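Local coordinates for sensor protein (Pseudomonas syringae pv. tomato, PDB 2R8R) that probably acts as a two-component histidine kinase that transfers phosphate from ATP to a protein histidine, represented here by its N-terminal sensor region, at residues 9-14 with 151-156; 29-34 with 56-61; 189-192 with 196-199. All coordinates share one frame; numbering follows the deposited sequence.

The chain enters the parallel sheet through strand 7-12, runs through a probable P-loop into helix 19-32, and at 29-34 reaches contact 2, which closes a short loop at 56-61. This loop lies within the much longer one closed by contact 1, where 151-156 returns to strand 7-12. Contact 3 follows in series, closing the short connection between helices 185-191 and 194-209. Contacts 1 and 3 meet directly, since the CB of A14 lies 3.6 Å from L197 CD2. Contacts 2 and 3 lie on opposite sides of the chain's centre, their own centres about 35 Å apart. Contact 1 ties the sheet to helix 150-154, contact 2 the end of helix 19-32 to the loop after helix 48-54.

Contact 1: residues 9-14 with 151-156; sequences VFLGAA and WVLQEA
V9 and L11 of inner strand 7-12 turn their side chains toward the end of helix 150-154, and L153 and A156 meet them. The two methyls of V9 serve different partners. CG2 approaches the single methyl of A156, with V9 CG2 3.7 Å from A156 CB. CG1 stands anti to the backbone N (chi1 -179°) and is thereby turned toward the leucine, leaving V9 CG1 4.3 Å from L153 CD1. L153 does not aim its CB at the strand; its extended side chain (chi1 -179°) carries CD1 to the strand, where this one methyl spans two strand residues. Its second neighbour is L11, whose CD1 lies 4.4 Å from L153 CD1, a methyl-to-methyl contact looser than that of V9 with A156. Between the two, F10 points to the other face of the sheet and packs on A22, M23 and A26 of helix 19-32. This alternation is that of an inner parallel strand in a P-loop NTPase-like fold: strand 7-12 lies between strands 119-125 and 158-161, has helical cover on both faces, and leads into a Walker A-like loop that begins around A13. A156 comes to V9 just as the helix finishes: E155 is the first residue to leave helical angles, and A156 N donates to L153 O at 3.1 Å. The same L153 O also accepts a hydrogen bond from Q211 NE2. L159 of strand 158-161 touches V9, L11 and L153.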
loop_
_atom_site.group_PDB
_atom_site.type_symbol
_atom_site.label_atom_id
_atom_site.label_comp_id
_atom_site.label_asym_id
_atom_site.label_seq_id
_atom_site.Cartn_x
_atom_site.Cartn_y
_atom_site.Cartn_z
ATOM N N VAL A 9 8.252 4.308 1.683
ATOM C CA VAL A 9 6.990 4.267 0.962
ATOM C C VAL A 9 7.276 3.993 -0.496
ATOM O O VAL A 9 8.044 4.727 -1.115
ATOM C CB VAL A 9 6.231 5.616 1.059
ATOM C CG1 VAL A 9 4.818 5.586 0.300
ATOM C CG2 VAL A 9 6.118 6.053 2.527
ATOM N N PHE A 10 6.671 2.929 -1.027
ATOM C CA PHE A 10 6.627 2.671 -2.476
ATOM C C PHE A 10 5.370 3.327 -3.005
ATOM O O PHE A 10 4.275 2.855 -2.747
ATOM C CB PHE A 10 6.641 1.186 -2.756
ATOM C CG PHE A 10 7.911 0.497 -2.299
ATOM C CD1 PHE A 10 8.950 0.209 -3.218
ATOM C CD2 PHE A 10 8.094 0.141 -0.953
ATOM C CE1 PHE A 10 10.131 -0.442 -2.777
ATOM C CE2 PHE A 10 9.278 -0.509 -0.515
ATOM C CZ PHE A 10 10.277 -0.816 -1.425
ATOM N N LEU A 11 5.556 4.452 -3.696
ATOM C CA LEU A 11 4.476 5.278 -4.227
ATOM C C LEU A 11 4.158 4.918 -5.673
ATOM O O LEU A 11 5.078 4.727 -6.477
ATOM C CB LEU A 11 4.858 6.753 -4.176
ATOM C CG LEU A 11 3.896 7.786 -4.811
ATOM C CD1 LEU A 11 2.560 7.875 -4.006
ATOM C CD2 LEU A 11 4.609 9.170 -4.920
ATOM N N GLY A 12 2.864 4.863 -6.009
ATOM C CA GLY A 12 2.421 4.545 -7.355
ATOM C C GLY A 12 1.235 5.409 -7.760
ATOM O O GLY A 12 0.573 5.977 -6.896
ATOM N N ALA A 13 0.962 5.481 -9.079
ATOM C CA ALA A 13 -0.166 6.243 -9.652
ATOM C C ALA A 13 -1.534 5.534 -9.501
ATOM O O ALA A 13 -2.577 6.178 -9.467
ATOM C CB ALA A 13 0.094 6.516 -11.138
ATOM N N ALA A 14 -1.510 4.202 -9.410
ATOM C CA ALA A 14 -2.713 3.401 -9.492
ATOM C C ALA A 14 -2.399 1.976 -9.109
ATOM O O ALA A 14 -1.226 1.577 -9.076
ATOM C CB ALA A 14 -3.329 3.424 -10.981
ATOM N N TRP A 151 1.504 14.809 5.433
ATOM C CA TRP A 151 2.666 14.792 6.331
ATOM C C TRP A 151 3.159 13.390 6.678
ATOM O O TRP A 151 4.340 13.215 6.916
ATOM C CB TRP A 151 2.413 15.622 7.606
ATOM C CG TRP A 151 1.427 15.011 8.536
ATOM C CD1 TRP A 151 0.127 15.348 8.665
ATOM C CD2 TRP A 151 1.664 13.925 9.457
ATOM N NE1 TRP A 151 -0.470 14.560 9.620
ATOM C CE2 TRP A 151 0.446 13.676 10.120
ATOM C CE3 TRP A 151 2.799 13.170 9.810
ATOM C CZ2 TRP A 151 0.317 12.697 11.109
ATOM C CZ3 TRP A 151 2.679 12.201 10.792
ATOM C CH2 TRP A 151 1.451 11.968 11.431
ATOM N N VAL A 152 2.282 12.390 6.665
ATOM C CA VAL A 152 2.687 10.992 6.918
ATOM C C VAL A 152 3.682 10.539 5.845
ATOM O O VAL A 152 4.736 9.908 6.137
ATOM C CB VAL A 152 1.493 10.009 7.011
ATOM C CG1 VAL A 152 1.987 8.572 7.051
ATOM C CG2 VAL A 152 0.688 10.258 8.245
ATOM N N LEU A 153 3.372 10.901 4.608
ATOM C CA LEU A 153 4.267 10.588 3.493
ATOM C C LEU A 153 5.502 11.504 3.426
ATOM O O LEU A 153 6.594 11.034 3.121
ATOM C CB LEU A 153 3.475 10.593 2.179
ATOM C CG LEU A 153 4.252 10.252 0.921
ATOM C CD1 LEU A 153 3.349 9.637 -0.078
ATOM C CD2 LEU A 153 4.869 11.535 0.355
ATOM N N GLN A 154 5.313 12.799 3.706
ATOM C CA GLN A 154 6.406 13.801 3.684
ATOM C C GLN A 154 7.510 13.501 4.696
ATOM O O GLN A 154 8.681 13.743 4.446
ATOM C CB GLN A 154 5.868 15.216 3.942
ATOM C CG GLN A 154 5.034 15.730 2.768
ATOM C CD GLN A 154 4.169 16.959 3.087
ATOM O OE1 GLN A 154 4.210 17.503 4.199
ATOM N NE2 GLN A 154 3.388 17.411 2.086
ATOM N N GLU A 155 7.119 12.973 5.840
ATOM C CA GLU A 155 8.070 12.654 6.871
ATOM C C GLU A 155 8.616 11.239 6.774
ATOM O O GLU A 155 9.360 10.823 7.655
ATOM C CB GLU A 155 7.430 12.924 8.229
ATOM C CG GLU A 155 7.058 14.401 8.349
ATOM C CD GLU A 155 6.540 14.767 9.693
ATOM O OE1 GLU A 155 6.472 13.882 10.575
ATOM O OE2 GLU A 155 6.207 15.956 9.874
ATOM N N ALA A 156 8.288 10.521 5.694
ATOM C CA ALA A 156 8.859 9.196 5.433
ATOM C C ALA A 156 10.366 9.335 5.242
ATOM O O ALA A 156 10.822 10.281 4.622
ATOM C CB ALA A 156 8.227 8.566 4.208
#

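Contact 2: residues 29-34 with 56-61; sequences AQLRQG and GLPQQP
L31 O, the carbonyl of the residue that reaches across to 56-61, accepts the amide of G34, with G34 N 2.9 Å from L31 O. That bond belongs to a Schellman motif ending helix 19-32, with G34 at positive phi (91°) as its C-prime residue. In the last turn of the helix, L31 aims its side chain at the loop. CG is anti to the backbone N (chi1 -172°), and the two methyls beyond it part company. CD2 lies against the backbone of G56, with L31 CD2 3.5 Å from G56 O, and also meets the tip of L57 at 4.0 Å from L57 CD2. The leucine side chains slide past each other in opposite directions, touching through these methyls. CD1 instead reaches the proline ring, where L31 CD1 is 4.2 Å from P58 CD. No hydrogen bond crosses the contact. Within the loop, the Q59 amide turns back on its own chain: Q59 NE2 makes a weak bond of 3.4 Å to L57 O, and another weak one to L54 O. L57 is the buried member of the group, packing also on L24 and H28 of helix 19-32 and on L89 of strand 87-90. The loop itself follows helix 48-54 and runs beside the outermost strand 37-39, where P58 and Q60 make backbone hydrogen bonds with A39.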
loop_
_atom_site.group_PDB
_atom_site.type_symbol
_atom_site.label_atom_id
_atom_site.label_comp_id
_atom_site.label_asym_id
_atom_site.label_seq_id
_atom_site.Cartn_x
_atom_site.Cartn_y
_atom_site.Cartn_z
ATOM N N ALA A 29 15.964 -8.624 -0.580
ATOM C CA ALA A 29 17.340 -8.146 -0.475
ATOM C C ALA A 29 17.694 -8.013 0.989
ATOM O O ALA A 29 18.721 -8.502 1.410
ATOM C CB ALA A 29 17.592 -6.822 -1.250
ATOM N N GLN A 30 16.836 -7.395 1.781
ATOM C CA GLN A 30 17.074 -7.301 3.219
ATOM C C GLN A 30 17.182 -8.670 3.907
ATOM O O GLN A 30 18.047 -8.870 4.762
ATOM C CB GLN A 30 15.973 -6.480 3.885
ATOM C CG GLN A 30 15.884 -5.016 3.450
ATOM C CD GLN A 30 17.186 -4.220 3.622
ATOM O OE1 GLN A 30 17.754 -3.760 2.642
ATOM N NE2 GLN A 30 17.635 -4.045 4.856
ATOM N N LEU A 31 16.317 -9.618 3.534
ATOM C CA LEU A 31 16.336 -10.963 4.136
ATOM C C LEU A 31 17.705 -11.611 3.884
ATOM O O LEU A 31 18.326 -12.162 4.786
ATOM C CB LEU A 31 15.198 -11.829 3.601
ATOM C CG LEU A 31 14.951 -13.201 4.270
ATOM C CD1 LEU A 31 14.392 -13.063 5.728
ATOM C CD2 LEU A 31 14.051 -14.082 3.447
ATOM N N ARG A 32 18.185 -11.493 2.648
ATOM C CA ARG A 32 19.471 -12.029 2.257
ATOM C C ARG A 32 20.636 -11.445 3.038
ATOM O O ARG A 32 21.620 -12.126 3.265
ATOM C CB ARG A 32 19.716 -11.780 0.772
ATOM C CG ARG A 32 18.949 -12.713 -0.110
ATOM C CD ARG A 32 19.442 -12.610 -1.526
ATOM N NE ARG A 32 19.281 -11.278 -2.148
ATOM C CZ ARG A 32 18.226 -10.877 -2.874
ATOM N NH1 ARG A 32 17.169 -11.662 -3.088
ATOM N NH2 ARG A 32 18.237 -9.656 -3.396
ATOM N N GLN A 33 20.547 -10.185 3.411
ATOM C CA GLN A 33 21.582 -9.564 4.205
ATOM C C GLN A 33 21.421 -9.831 5.727
ATOM O O GLN A 33 22.081 -9.182 6.544
ATOM C CB GLN A 33 21.568 -8.064 3.925
ATOM C CG GLN A 33 21.835 -7.692 2.458
ATOM C CD GLN A 33 21.389 -6.265 2.156
ATOM O OE1 GLN A 33 21.415 -5.420 3.045
ATOM N NE2 GLN A 33 20.954 -5.998 0.917
ATOM N N GLY A 34 20.529 -10.750 6.104
ATOM C CA GLY A 34 20.346 -11.164 7.492
ATOM C C GLY A 34 19.311 -10.412 8.312
ATOM O O GLY A 34 19.209 -10.656 9.506
ATOM N N GLY A 56 8.351 -16.834 0.417
ATOM C CA GLY A 56 9.720 -16.883 0.918
ATOM C C GLY A 56 10.054 -15.992 2.119
ATOM O O GLY A 56 11.212 -15.931 2.539
ATOM N N LEU A 57 9.061 -15.277 2.648
ATOM C CA LEU A 57 9.258 -14.340 3.728
ATOM C C LEU A 57 8.470 -14.800 4.949
ATOM O O LEU A 57 7.374 -15.355 4.801
ATOM C CB LEU A 57 8.769 -12.940 3.317
ATOM C CG LEU A 57 9.520 -12.219 2.197
ATOM C CD1 LEU A 57 8.704 -11.031 1.665
ATOM C CD2 LEU A 57 10.899 -11.791 2.653
ATOM N N PRO A 58 9.014 -14.582 6.164
ATOM C CA PRO A 58 8.206 -14.843 7.334
ATOM C C PRO A 58 6.929 -13.993 7.301
ATOM O O PRO A 58 6.947 -12.837 6.823
ATOM C CB PRO A 58 9.118 -14.413 8.484
ATOM C CG PRO A 58 10.505 -14.539 7.909
ATOM C CD PRO A 58 10.353 -14.076 6.529
ATOM N N GLN A 59 5.841 -14.567 7.821
ATOM C CA GLN A 59 4.525 -13.939 7.751
ATOM C C GLN A 59 3.830 -13.970 9.093
ATOM O O GLN A 59 3.842 -15.003 9.775
ATOM C CB GLN A 59 3.693 -14.656 6.718
ATOM C CG GLN A 59 4.191 -14.441 5.286
ATOM C CD GLN A 59 3.567 -15.430 4.349
ATOM O OE1 GLN A 59 2.373 -15.643 4.394
ATOM N NE2 GLN A 59 4.362 -16.033 3.497
ATOM N N GLN A 60 3.232 -12.832 9.475
ATOM C CA GLN A 60 2.488 -12.747 10.729
ATOM C C GLN A 60 1.006 -12.983 10.470
ATOM O O GLN A 60 0.389 -12.194 9.796
ATOM C CB GLN A 60 2.709 -11.385 11.350
ATOM C CG GLN A 60 2.061 -11.174 12.707
ATOM C CD GLN A 60 2.744 -11.950 13.814
ATOM O OE1 GLN A 60 3.953 -11.801 14.047
ATOM N NE2 GLN A 60 1.961 -12.807 14.516
ATOM N N PRO A 61 0.417 -14.075 10.991
ATOM C CA PRO A 61 -1.012 -14.250 10.712
ATOM C C PRO A 61 -1.881 -12.989 10.943
ATOM O O PRO A 61 -1.727 -12.271 11.920
ATOM C CB PRO A 61 -1.416 -15.396 11.641
ATOM C CG PRO A 61 -0.199 -16.219 11.712
ATOM C CD PRO A 61 0.952 -15.197 11.764
#

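Contact 3: residues 189-192 with 196-199; sequences DAFF and NLTA
A190 and F191 end helix 185-191, F192 leaves it, and N196 and L197 stand in the first turn of helix 194-209, only a few residues on. F192 is the first residue to leave helical angles (psi 82°), and the short connection that follows brings the CA atoms of F192 and L197 to 6.3 Å. N196 N is held by T193 OG1 near the start of helix 194-209. From there the N196 side chain points its CB toward the finishing helix, with CG beside its own backbone N (chi1 -71°), which brings ND2 to the last carbonyls of that helix. N196 ND2 sits 2.9 Å from A190 O, and makes a weak hydrogen bond of 3.4 Å to F191 O, bent to 150° at the hydrogen. N196 CB is itself only 3.2 Å from that F191 O. L197 works on the apolar side of the turn and fits its branched end against both phenylalanines. L197 CD1 approaches F192 CD1 at 3.8 Å, while L197 CD2 touches the same ring and also reaches F191 CE2 at 4.2 Å. The leucine crosses the F191 side chain at about a right angle and that of F192 obliquely. The two rings also meet each other: F191 CD2 lies 3.4 Å above the F192 ring plane, displaced toward the rim. P15 touches F192, and L169, L170 and L173 of helix 166-174 line this side, which places the junction of helices 185-191 and 194-209 beside the probable P-loop. The contact thus divides by chemistry: carbonyl oxygens at a helix C-terminal end, probably carrying a partial negative charge, face the ND2 end of N196, while on the apolar side the L197 methyls pack on the F191 and F192 rings, all three residues being buried.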
loop_
_atom_site.group_PDB
_atom_site.type_symbol
_atom_site.label_atom_id
_atom_site.label_comp_id
_atom_site.label_asym_id
_atom_site.label_seq_id
_atom_site.Cartn_x
_atom_site.Cartn_y
_atom_site.Cartn_z
ATOM N N ASP A 189 -14.242 1.046 -14.471
ATOM C CA ASP A 189 -14.318 1.594 -15.833
ATOM C C ASP A 189 -14.166 3.110 -15.842
ATOM O O ASP A 189 -13.530 3.653 -16.729
ATOM C CB ASP A 189 -15.588 1.133 -16.570
ATOM C CG ASP A 189 -15.557 -0.370 -16.910
ATOM O OD1 ASP A 189 -14.662 -1.100 -16.401
ATOM O OD2 ASP A 189 -16.435 -0.843 -17.669
ATOM N N ALA A 190 -14.718 3.781 -14.832
ATOM C CA ALA A 190 -14.654 5.255 -14.722
ATOM C C ALA A 190 -13.241 5.723 -14.352
ATOM O O ALA A 190 -12.812 6.807 -14.710
ATOM C CB ALA A 190 -15.723 5.792 -13.706
ATOM N N PHE A 191 -12.498 4.876 -13.682
ATOM C CA PHE A 191 -11.175 5.229 -13.181
ATOM C C PHE A 191 -10.051 4.984 -14.178
ATOM O O PHE A 191 -9.206 5.849 -14.432
ATOM C CB PHE A 191 -10.916 4.381 -11.947
ATOM C CG PHE A 191 -9.700 4.800 -11.172
ATOM C CD1 PHE A 191 -9.790 5.788 -10.203
ATOM C CD2 PHE A 191 -8.467 4.192 -11.416
ATOM C CE1 PHE A 191 -8.668 6.194 -9.508
ATOM C CE2 PHE A 191 -7.338 4.570 -10.708
ATOM C CZ PHE A 191 -7.440 5.579 -9.747
ATOM N N PHE A 192 -10.017 3.763 -14.683
ATOM C CA PHE A 192 -8.955 3.291 -15.558
ATOM C C PHE A 192 -9.264 3.668 -16.977
ATOM O O PHE A 192 -9.806 2.866 -17.749
ATOM C CB PHE A 192 -8.786 1.770 -15.465
ATOM C CG PHE A 192 -8.150 1.335 -14.216
ATOM C CD1 PHE A 192 -6.792 1.159 -14.146
ATOM C CD2 PHE A 192 -8.910 1.109 -13.082
ATOM C CE1 PHE A 192 -6.182 0.751 -12.957
ATOM C CE2 PHE A 192 -8.289 0.711 -11.890
ATOM C CZ PHE A 192 -6.912 0.551 -11.853
ATOM N N ASN A 196 -7.262 9.565 -17.365
ATOM C CA ASN A 196 -7.171 9.586 -15.906
ATOM C C ASN A 196 -5.842 9.037 -15.361
ATOM O O ASN A 196 -5.237 9.622 -14.457
ATOM C CB ASN A 196 -8.331 8.786 -15.294
ATOM C CG ASN A 196 -9.681 9.480 -15.443
ATOM O OD1 ASN A 196 -9.747 10.659 -15.773
ATOM N ND2 ASN A 196 -10.766 8.733 -15.201
ATOM N N LEU A 197 -5.375 7.936 -15.940
ATOM C CA LEU A 197 -4.130 7.312 -15.510
ATOM C C LEU A 197 -2.905 8.180 -15.848
ATOM O O LEU A 197 -1.930 8.180 -15.114
ATOM C CB LEU A 197 -4.011 5.886 -16.098
ATOM C CG LEU A 197 -5.027 4.852 -15.581
ATOM C CD1 LEU A 197 -5.016 3.543 -16.444
ATOM C CD2 LEU A 197 -4.832 4.542 -14.064
ATOM N N THR A 198 -2.963 8.925 -16.936
ATOM C CA THR A 198 -1.934 9.894 -17.292
ATOM C C THR A 198 -1.876 11.010 -16.259
ATOM O O THR A 198 -0.783 11.409 -15.809
ATOM C CB THR A 198 -2.221 10.508 -18.689
ATOM O OG1 THR A 198 -2.053 9.487 -19.681
ATOM C CG2 THR A 198 -1.298 11.684 -18.998
ATOM N N ALA A 199 -3.060 11.495 -15.878
ATOM C CA ALA A 199 -3.203 12.533 -14.873
ATOM C C ALA A 199 -2.633 12.064 -13.527
ATOM O O ALA A 199 -1.893 12.772 -12.894
ATOM C CB ALA A 199 -4.711 12.935 -14.742
#